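Local coordinates for nicotinamide-nucleotide adenylyltransferase NadR family / Ribosylnicotinamide kinase (PDB 6GYE), which probably phosphorylates nicotinamide riboside in its P-loop kinase domain and carries a second domain related to nicotinamide-nucleotide adenylyltransferases, at residues R68-A73 with R173-H178; L61-R66 with V82-E87; F23-T28 with T169-V174. All blocks are in the same frame, centred on the assembly; numbering follows the deposited sequence. Where two conformers were deposited one is given.

Contact 1 of 3, residues R68-A73 with R173-H178; sequences RYLREA and RVFRRH. With NNR (Nicotinamide riboside), chain I; SO4 (sulfate ion), chain D.
The backbones come nearest where Tyr-69 of helix 63-73 faces Val-174, CA to CA 6.1 Å, in the turn that leads into the short helix 176-179. No hydrogen bond joins the two segments, and Tyr-69 and Val-174 carry much of the contact. The tyrosine CG lies anti to the carbonyl carbon (chi1 -75°), which sends the ring out between Val-174 and Phe-175. Val-174 CG1 sits over one ring face as a CH-pi contact, 4.1 Å from the Tyr-69 centroid and 28° off the normal. The ring's CD2 edge points into the face of Phe-175, a T-shaped pair with planes at 88°. Phe-175 CZ also meets Tyr-69 CB at 3.6 Å and, with its rim, Leu-70 CD2 at 3.8 Å. Branched valine suits its place because its second methyl, CG2, lies between Ala-73 and the carboxylate of Glu-72, whose OE1 is 3.8 Å from Val-174 CG1. At the polar end, Tyr-69 OH donates to sulfate O1, though the modelled 2.5 Å is short and doubtful. Arg-177 NH2 is 2.9 Å from Tyr-69 OH, but the angle is too poor for a hydrogen bond and the guanidinium stands nearly upright to the ring. Arg-177 NE and His-178 ND1 add weak bonds to the same sulfate, which basic side chains suit. Arg-177 also belongs to the nicotinamide riboside pocket, where Asn-248 accepts from its NH1. Behind the contact, Leu-70 packs on Val-82 of strand 80-86, and Phe-175 rests on Pro-25 and Leu-26 of the loop before helix 28-40.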
# COMPACT_ATOMS: atom_id res chain seq x y z
N ARG A 68 9.40 9.70 2.07
CA ARG A 68 8.75 9.58 3.39
C ARG A 68 8.78 8.14 3.88
O ARG A 68 9.12 7.89 5.04
CB ARG A 68 7.31 10.09 3.35
CG ARG A 68 7.15 11.60 3.27
CD ARG A 68 7.88 12.30 4.42
NE ARG A 68 7.56 13.72 4.54
CZ ARG A 68 6.53 14.21 5.24
NH1 ARG A 68 5.70 13.40 5.91
NH2 ARG A 68 6.34 15.53 5.28
N TYR A 69 8.51 7.18 3.00
CA TYR A 69 8.54 5.78 3.41
C TYR A 69 9.92 5.36 3.90
O TYR A 69 10.05 4.61 4.87
CB TYR A 69 8.09 4.89 2.26
CG TYR A 69 6.60 4.91 2.01
CD1 TYR A 69 5.77 5.76 2.73
CD2 TYR A 69 6.02 4.04 1.09
CE1 TYR A 69 4.41 5.77 2.52
CE2 TYR A 69 4.64 4.04 0.87
CZ TYR A 69 3.84 4.90 1.59
OH TYR A 69 2.48 4.91 1.38
N LEU A 70 10.98 5.82 3.21
CA LEU A 70 12.34 5.51 3.64
C LEU A 70 12.65 6.12 5.00
O LEU A 70 13.28 5.48 5.85
CB LEU A 70 13.35 6.00 2.60
CG LEU A 70 13.86 5.08 1.47
CD1 LEU A 70 14.92 4.12 1.97
CD2 LEU A 70 12.73 4.31 0.85
N ARG A 71 12.23 7.37 5.22
CA ARG A 71 12.47 7.99 6.51
C ARG A 71 11.85 7.17 7.62
O ARG A 71 12.47 6.94 8.66
CB ARG A 71 11.91 9.42 6.53
CG ARG A 71 12.82 10.46 5.91
CD ARG A 71 14.04 10.74 6.77
NE ARG A 71 14.81 11.87 6.24
CZ ARG A 71 14.51 13.15 6.48
NH1 ARG A 71 13.49 13.47 7.25
NH2 ARG A 71 15.26 14.11 5.96
N GLU A 72 10.63 6.68 7.39
CA GLU A 72 9.99 5.84 8.39
C GLU A 72 10.73 4.51 8.53
O GLU A 72 10.92 4.02 9.65
CB GLU A 72 8.52 5.62 8.02
CG GLU A 72 7.73 4.90 9.09
CD GLU A 72 6.28 4.58 8.70
OE1 GLU A 72 5.69 5.25 7.80
OE2 GLU A 72 5.74 3.63 9.30
N ALA A 73 11.16 3.94 7.41
CA ALA A 73 11.82 2.64 7.43
C ALA A 73 13.10 2.68 8.23
O ALA A 73 13.44 1.70 8.89
CB ALA A 73 12.10 2.16 6.01
N ARG A 173 8.35 -3.42 5.15
CA ARG A 173 6.98 -3.41 5.67
C ARG A 173 6.23 -2.10 5.38
O ARG A 173 5.03 -2.13 5.10
CB ARG A 173 6.98 -3.70 7.17
CG ARG A 173 7.34 -5.16 7.46
CD ARG A 173 7.38 -5.46 8.94
NE ARG A 173 7.97 -6.77 9.18
CZ ARG A 173 7.28 -7.92 9.18
NH1 ARG A 173 5.96 -7.91 8.94
NH2 ARG A 173 7.89 -9.07 9.41
N VAL A 174 6.93 -0.97 5.39
CA VAL A 174 6.29 0.31 5.08
C VAL A 174 5.70 0.32 3.68
O VAL A 174 4.72 1.03 3.41
CB VAL A 174 7.29 1.46 5.28
CG1 VAL A 174 6.61 2.79 5.03
CG2 VAL A 174 7.85 1.41 6.70
N PHE A 175 6.26 -0.46 2.76
CA PHE A 175 5.75 -0.49 1.40
C PHE A 175 4.65 -1.52 1.18
O PHE A 175 4.08 -1.55 0.09
CB PHE A 175 6.90 -0.76 0.40
CG PHE A 175 7.83 0.41 0.19
CD1 PHE A 175 8.82 0.71 1.10
CD2 PHE A 175 7.67 1.24 -0.92
CE1 PHE A 175 9.66 1.81 0.92
CE2 PHE A 175 8.51 2.33 -1.13
CZ PHE A 175 9.51 2.62 -0.21
N ARG A 176 4.33 -2.35 2.19
CA ARG A 176 3.52 -3.54 1.91
C ARG A 176 2.07 -3.19 1.61
O ARG A 176 1.43 -3.87 0.79
CB ARG A 176 3.62 -4.54 3.06
CG ARG A 176 4.94 -5.33 3.00
CD ARG A 176 5.08 -6.35 4.12
NE ARG A 176 6.43 -6.92 4.14
CZ ARG A 176 6.78 -7.98 4.87
NH1 ARG A 176 5.88 -8.61 5.63
NH2 ARG A 176 8.03 -8.41 4.85
N ARG A 177 1.53 -2.17 2.26
CA ARG A 177 0.13 -1.79 2.03
C ARG A 177 -0.12 -1.49 0.56
O ARG A 177 -1.12 -1.94 -0.01
CB ARG A 177 -0.23 -0.60 2.91
CG ARG A 177 -1.40 0.22 2.40
CD ARG A 177 -1.71 1.37 3.35
NE ARG A 177 -0.91 2.57 3.11
CZ ARG A 177 0.16 2.92 3.83
NH1 ARG A 177 0.59 2.15 4.84
NH2 ARG A 177 0.80 4.05 3.53
N HIS A 178 0.82 -0.78 -0.07
CA HIS A 178 0.67 -0.40 -1.47
C HIS A 178 0.52 -1.61 -2.38
O HIS A 178 -0.22 -1.57 -3.37
CB HIS A 178 1.86 0.44 -1.91
CG HIS A 178 1.81 0.86 -3.35
ND1 HIS A 178 1.12 1.98 -3.77
CD2 HIS A 178 2.36 0.32 -4.46
CE1 HIS A 178 1.25 2.10 -5.08
NE2 HIS A 178 1.99 1.10 -5.52
O2R NNR I . -4.98 2.03 5.44
C2R NNR I . -4.94 2.06 4.01
C3R NNR I . -3.99 3.12 3.46
O3R NNR I . -3.34 3.86 4.50
C4R NNR I . -4.83 4.05 2.61
C5R NNR I . -4.35 4.08 1.17
O5R NNR I . -5.19 4.94 0.40
O4R NNR I . -6.19 3.59 2.65
C1R NNR I . -6.32 2.42 3.47
N1 NNR I . -6.84 1.31 2.66
C2 NNR I . -8.13 0.98 2.75
C6 NNR I . -6.01 0.64 1.85
C5 NNR I . -6.47 -0.41 1.08
C4 NNR I . -7.81 -0.78 1.15
C3 NNR I . -8.65 -0.07 1.99
C7 NNR I . -10.10 -0.43 2.10
O7 NNR I . -10.72 -0.14 3.11
N7 NNR I . -10.67 -1.06 1.08
S SO4 D . -0.02 3.73 -0.58
O1 SO4 D . 1.20 3.26 0.04
O2 SO4 D . -0.75 4.57 0.38
O3 SO4 D . 0.28 4.54 -1.76
O4 SO4 D . -0.84 2.60 -1.01

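Contact 2 of 3, residues L61-R66 with V82-E87; sequences LPLEKR and VSMLNE. With SO4 (sulfate ion), chain D.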
# COMPACT_ATOMS: atom_id res chain seq x y z
N LEU A 61 4.07 5.33 -6.62
CA LEU A 61 5.08 5.60 -5.60
C LEU A 61 5.98 6.75 -6.05
O LEU A 61 7.16 6.55 -6.33
CB LEU A 61 5.90 4.34 -5.30
CG LEU A 61 5.21 3.13 -4.66
CD1 LEU A 61 6.18 1.96 -4.59
CD2 LEU A 61 4.68 3.43 -3.26
N PRO A 62 5.46 7.97 -6.12
CA PRO A 62 6.30 9.10 -6.54
C PRO A 62 7.39 9.38 -5.52
O PRO A 62 7.38 8.88 -4.39
CB PRO A 62 5.32 10.26 -6.64
CG PRO A 62 4.21 9.90 -5.68
CD PRO A 62 4.14 8.40 -5.61
N LEU A 63 8.34 10.21 -5.95
CA LEU A 63 9.55 10.47 -5.17
C LEU A 63 9.24 10.92 -3.74
O LEU A 63 9.85 10.44 -2.77
CB LEU A 63 10.40 11.51 -5.89
CG LEU A 63 11.69 11.98 -5.24
CD1 LEU A 63 12.57 10.79 -4.92
CD2 LEU A 63 12.42 12.93 -6.18
N GLU A 64 8.30 11.86 -3.58
CA GLU A 64 7.97 12.36 -2.25
C GLU A 64 7.52 11.22 -1.33
O GLU A 64 7.92 11.17 -0.16
CB GLU A 64 6.91 13.45 -2.33
CG GLU A 64 6.34 13.93 -1.00
CD GLU A 64 7.26 14.87 -0.23
OE1 GLU A 64 8.23 15.37 -0.84
OE2 GLU A 64 7.00 15.14 0.96
N LYS A 65 6.73 10.28 -1.86
CA LYS A 65 6.23 9.20 -1.02
C LYS A 65 7.32 8.19 -0.68
O LYS A 65 7.40 7.71 0.46
CB LYS A 65 5.04 8.50 -1.69
CG LYS A 65 4.53 7.31 -0.88
CD LYS A 65 3.39 6.58 -1.56
CE LYS A 65 2.14 7.42 -1.60
NZ LYS A 65 1.06 6.72 -2.35
N ARG A 66 8.17 7.84 -1.66
CA ARG A 66 9.29 6.95 -1.37
C ARG A 66 10.23 7.55 -0.35
O ARG A 66 10.76 6.85 0.52
CB ARG A 66 10.07 6.62 -2.65
CG ARG A 66 9.23 6.15 -3.80
CD ARG A 66 10.10 5.60 -4.90
NE ARG A 66 9.74 6.26 -6.14
CZ ARG A 66 10.53 7.07 -6.83
NH1 ARG A 66 11.77 7.30 -6.44
NH2 ARG A 66 10.06 7.63 -7.92
N VAL A 82 18.41 9.88 5.55
CA VAL A 82 17.72 9.71 4.28
C VAL A 82 17.50 11.08 3.66
O VAL A 82 16.97 11.99 4.33
CB VAL A 82 16.36 9.00 4.44
CG1 VAL A 82 15.65 8.96 3.09
CG2 VAL A 82 16.55 7.59 4.98
N SER A 83 17.88 11.23 2.40
CA SER A 83 17.80 12.50 1.70
C SER A 83 17.28 12.28 0.28
O SER A 83 17.34 11.17 -0.26
CB SER A 83 19.16 13.20 1.66
OG SER A 83 20.07 12.48 0.84
N MET A 84 16.79 13.36 -0.32
CA MET A 84 16.08 13.32 -1.59
C MET A 84 16.92 14.02 -2.65
O MET A 84 17.37 15.15 -2.43
CB MET A 84 14.73 14.02 -1.45
CG MET A 84 13.62 13.49 -2.30
SD MET A 84 12.05 14.34 -1.98
CE MET A 84 12.28 15.83 -2.94
N LEU A 85 17.14 13.34 -3.79
CA LEU A 85 17.78 13.94 -4.96
C LEU A 85 16.73 14.09 -6.05
O LEU A 85 16.39 13.12 -6.74
CB LEU A 85 18.96 13.12 -5.47
CG LEU A 85 19.63 13.76 -6.70
CD1 LEU A 85 20.03 15.19 -6.39
CD2 LEU A 85 20.85 12.99 -7.13
N ASN A 86 16.21 15.31 -6.19
CA ASN A 86 15.19 15.64 -7.18
C ASN A 86 15.86 15.88 -8.54
O ASN A 86 16.69 16.79 -8.69
CB ASN A 86 14.42 16.88 -6.72
CG ASN A 86 13.23 17.22 -7.61
OD1 ASN A 86 13.22 16.94 -8.81
ND2 ASN A 86 12.23 17.85 -7.01
N GLU A 87 15.49 15.08 -9.54
CA GLU A 87 16.15 15.16 -10.84
C GLU A 87 15.33 15.90 -11.90
O GLU A 87 15.72 15.89 -13.07
CB GLU A 87 16.49 13.75 -11.34
CG GLU A 87 17.68 13.14 -10.62
CD GLU A 87 17.81 11.65 -10.86
OE1 GLU A 87 16.80 11.01 -11.23
OE2 GLU A 87 18.94 11.13 -10.69
S SO4 D . -0.02 3.73 -0.58
O1 SO4 D . 1.20 3.26 0.04
O2 SO4 D . -0.75 4.57 0.38
O3 SO4 D . 0.28 4.54 -1.76
O4 SO4 D . -0.84 2.60 -1.01
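Leu-63 and Met-84 lie slantwise across each other, the leucine branch point set against the middle of the thioether chain: Leu-63 CG is 3.8 Å from Met-84 CG. Because the leucine's CG is anti to its own backbone nitrogen (chi1 178°), both methyls are thrown forward to the strand. Leu-63 CD1 stays with Met-84 CG at 3.9 Å, while Leu-63 CD2 goes further along and rests 4.0 Å from Asn-86 CA. Met-84 bends at its last torsion, and its sulfur comes near the end of Glu-64, whose chain runs at about a right angle to it; Glu-64 OE1 stays 4.1 Å from Met-84 SD, a loose contact. Replacing Leu-63 with an alanine would probably open a gap beside Met-84 and leave the thioether less restrained on that side. Helix 63-73 is the main helix in the connection between the parallel strands 43-50 and 80-86, a beta-alpha-beta unit, and Leu-63 packs on both, touching Val-48 as well. Leu-85 turns from the helix to the other side of the sheet, toward helix 95-110. Pro-62 takes the N-cap position, and the first turn is tied back by Arg-66, whose NE donates to Leu-61 O at 2.6 Å, almost head-on to the carbonyl though tilted 21° from the guanidinium plane. Leu-63 CA sits over the centre of the Arg-66 guanidinium, 3.9 Å above its plane, and a salt bridge to Asp-54 and bonds to Thr-22 O and Ser-49 O help fix it. Lys-65 heads away from the strand, and its NZ reaches the sulfate.

Contact 3 of 3, residues F23-T28 with T169-V174; sequences FAPLHT and THINRV. With SO4 (sulfate ion), chain E.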
# COMPACT_ATOMS: atom_id res chain seq x y z
N PHE A 23 14.18 2.93 -4.95
CA PHE A 23 13.43 2.35 -3.82
C PHE A 23 11.92 2.30 -4.07
O PHE A 23 11.12 2.82 -3.29
CB PHE A 23 13.72 3.13 -2.53
CG PHE A 23 15.16 3.20 -2.19
CD1 PHE A 23 15.83 2.08 -1.75
CD2 PHE A 23 15.86 4.40 -2.30
CE1 PHE A 23 17.18 2.15 -1.41
CE2 PHE A 23 17.19 4.48 -1.95
CZ PHE A 23 17.85 3.35 -1.50
N ALA A 24 11.56 1.63 -5.15
CA ALA A 24 10.17 1.46 -5.58
C ALA A 24 9.88 -0.02 -5.83
O ALA A 24 9.61 -0.43 -6.96
CB ALA A 24 9.88 2.28 -6.84
N PRO A 25 9.90 -0.86 -4.77
CA PRO A 25 10.05 -0.55 -3.35
C PRO A 25 11.43 -0.82 -2.77
O PRO A 25 12.24 -1.47 -3.40
CB PRO A 25 9.05 -1.51 -2.72
CG PRO A 25 9.24 -2.76 -3.56
CD PRO A 25 9.55 -2.28 -4.96
N LEU A 26 11.66 -0.31 -1.56
CA LEU A 26 12.74 -0.80 -0.72
C LEU A 26 12.52 -2.28 -0.41
O LEU A 26 11.40 -2.69 -0.09
CB LEU A 26 12.78 0.02 0.57
CG LEU A 26 13.73 -0.41 1.69
CD1 LEU A 26 15.16 -0.18 1.28
CD2 LEU A 26 13.41 0.40 2.95
N HIS A 27 13.58 -3.09 -0.51
CA HIS A 27 13.45 -4.51 -0.18
C HIS A 27 14.72 -4.98 0.53
O HIS A 27 15.66 -4.21 0.74
CB HIS A 27 13.13 -5.36 -1.41
CG HIS A 27 14.17 -5.30 -2.49
ND1 HIS A 27 15.40 -5.92 -2.39
CD2 HIS A 27 14.15 -4.70 -3.71
CE1 HIS A 27 16.09 -5.70 -3.49
NE2 HIS A 27 15.36 -4.97 -4.31
N THR A 28 14.73 -6.26 0.92
CA THR A 28 15.80 -6.73 1.79
C THR A 28 17.15 -6.75 1.09
O THR A 28 18.18 -6.68 1.77
CB THR A 28 15.48 -8.13 2.36
OG1 THR A 28 15.15 -9.01 1.32
CG2 THR A 28 14.28 -8.08 3.27
N THR A 169 7.75 -11.42 1.50
CA THR A 169 8.55 -11.30 2.72
C THR A 169 9.77 -10.41 2.54
O THR A 169 10.31 -9.91 3.53
CB THR A 169 8.99 -12.68 3.23
OG1 THR A 169 9.77 -13.34 2.23
CG2 THR A 169 7.80 -13.54 3.62
N HIS A 170 10.20 -10.16 1.30
CA HIS A 170 11.36 -9.31 1.05
C HIS A 170 11.01 -7.84 0.90
O HIS A 170 11.92 -7.01 0.94
CB HIS A 170 12.10 -9.79 -0.20
CG HIS A 170 12.67 -11.17 -0.05
ND1 HIS A 170 12.88 -12.01 -1.12
CD2 HIS A 170 13.02 -11.86 1.05
CE1 HIS A 170 13.35 -13.16 -0.68
NE2 HIS A 170 13.45 -13.10 0.64
N ILE A 171 9.73 -7.51 0.74
CA ILE A 171 9.30 -6.12 0.67
C ILE A 171 9.41 -5.48 2.05
O ILE A 171 8.95 -6.05 3.04
CB ILE A 171 7.86 -6.02 0.14
CG1 ILE A 171 7.72 -6.78 -1.17
CG2 ILE A 171 7.44 -4.56 -0.01
CD1 ILE A 171 6.27 -6.81 -1.66
N ASN A 172 9.99 -4.29 2.11
CA ASN A 172 10.02 -3.56 3.37
C ASN A 172 8.60 -3.25 3.84
O ASN A 172 7.74 -2.85 3.05
CB ASN A 172 10.82 -2.26 3.22
CG ASN A 172 10.87 -1.45 4.52
OD1 ASN A 172 9.96 -0.68 4.84
ND2 ASN A 172 11.94 -1.64 5.29
N ARG A 173 8.35 -3.42 5.15
CA ARG A 173 6.98 -3.41 5.67
C ARG A 173 6.23 -2.10 5.38
O ARG A 173 5.03 -2.13 5.10
CB ARG A 173 6.98 -3.70 7.17
CG ARG A 173 7.34 -5.16 7.46
CD ARG A 173 7.38 -5.46 8.94
NE ARG A 173 7.97 -6.77 9.18
CZ ARG A 173 7.28 -7.92 9.18
NH1 ARG A 173 5.96 -7.91 8.94
NH2 ARG A 173 7.89 -9.07 9.41
N VAL A 174 6.93 -0.97 5.39
CA VAL A 174 6.29 0.31 5.08
C VAL A 174 5.70 0.32 3.68
O VAL A 174 4.72 1.03 3.41
CB VAL A 174 7.29 1.46 5.28
CG1 VAL A 174 6.61 2.79 5.03
CG2 VAL A 174 7.85 1.41 6.70
S SO4 E . 16.50 0.54 -7.31
O1 SO4 E . 17.47 -0.24 -6.56
O2 SO4 E . 15.15 0.35 -6.76
O3 SO4 E . 16.94 1.92 -7.20
O4 SO4 E . 16.45 0.13 -8.71
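The loop that follows the first strand of the nucleotidyltransferase-like domain meets the linker toward the kinase domain in a single antiparallel beta bridge. His-27 and Ile-171 form its non-hydrogen-bonded pair, CA to CA 4.5 Å. One bond flanks the pair on each side: Asn-172 N gives to Leu-26 O at 3.1 Å and almost straight (166°), while Thr-28 N gives to His-170 O at 2.9 Å, in the carbonyl plane but more bent (135°). Beside the first bond, Leu-26 CD2 lies against the amide of Asn-172, 3.4 Å from ND2. With its CG anti to the backbone nitrogen (chi1 180°), Asn-172 can hand ND2 to Gln-31 and bring OD1 round to Val-174 N, 3.1 Å away, closing an Asx turn; asparagine suits a place that needs both a donor and an acceptor. Thr-28 OG1 comes up to His-170 CB at 3.5 Å, a packing contact. The imidazole of His-27 turns from the linker: ND1 caps Gly-29 N at the start of helix 28-40, and NE2 donates to Ile-153 O. At the loop's far end Phe-23 N bonds a second sulfate through O2 at 3.3 Å, which Thr-22 N, His-30 NE2 and Arg-150 also hold. His-27 and His-30, directly flanking Thr-28 and Gly-29 close to a bound anion, are consistent with the HxGH motif of the nucleotidyltransferase superfamily.

Phe-175 is where the three contacts converge: besides its place in contact 1 it touches Leu-61 of contact 2 (CD2 to CD1, 4.0 Å) and Phe-23 of contact 3 (CE2 to O, 3.4 Å). Centres lie about 8 Å apart for contacts 1 and 3, which share Arg-173 and Val-174, and about 12 Å for contacts 1 and 2, which share helix 63-73. Contacts 2 and 3, about 15 Å apart, still meet where Arg-66 CD lies 3.4 Å from Phe-23 O. One sulfate joins contacts 1 and 2 and another marks contact 3; of the three, contact 1 alone contributes to the riboside pocket, through Arg-177.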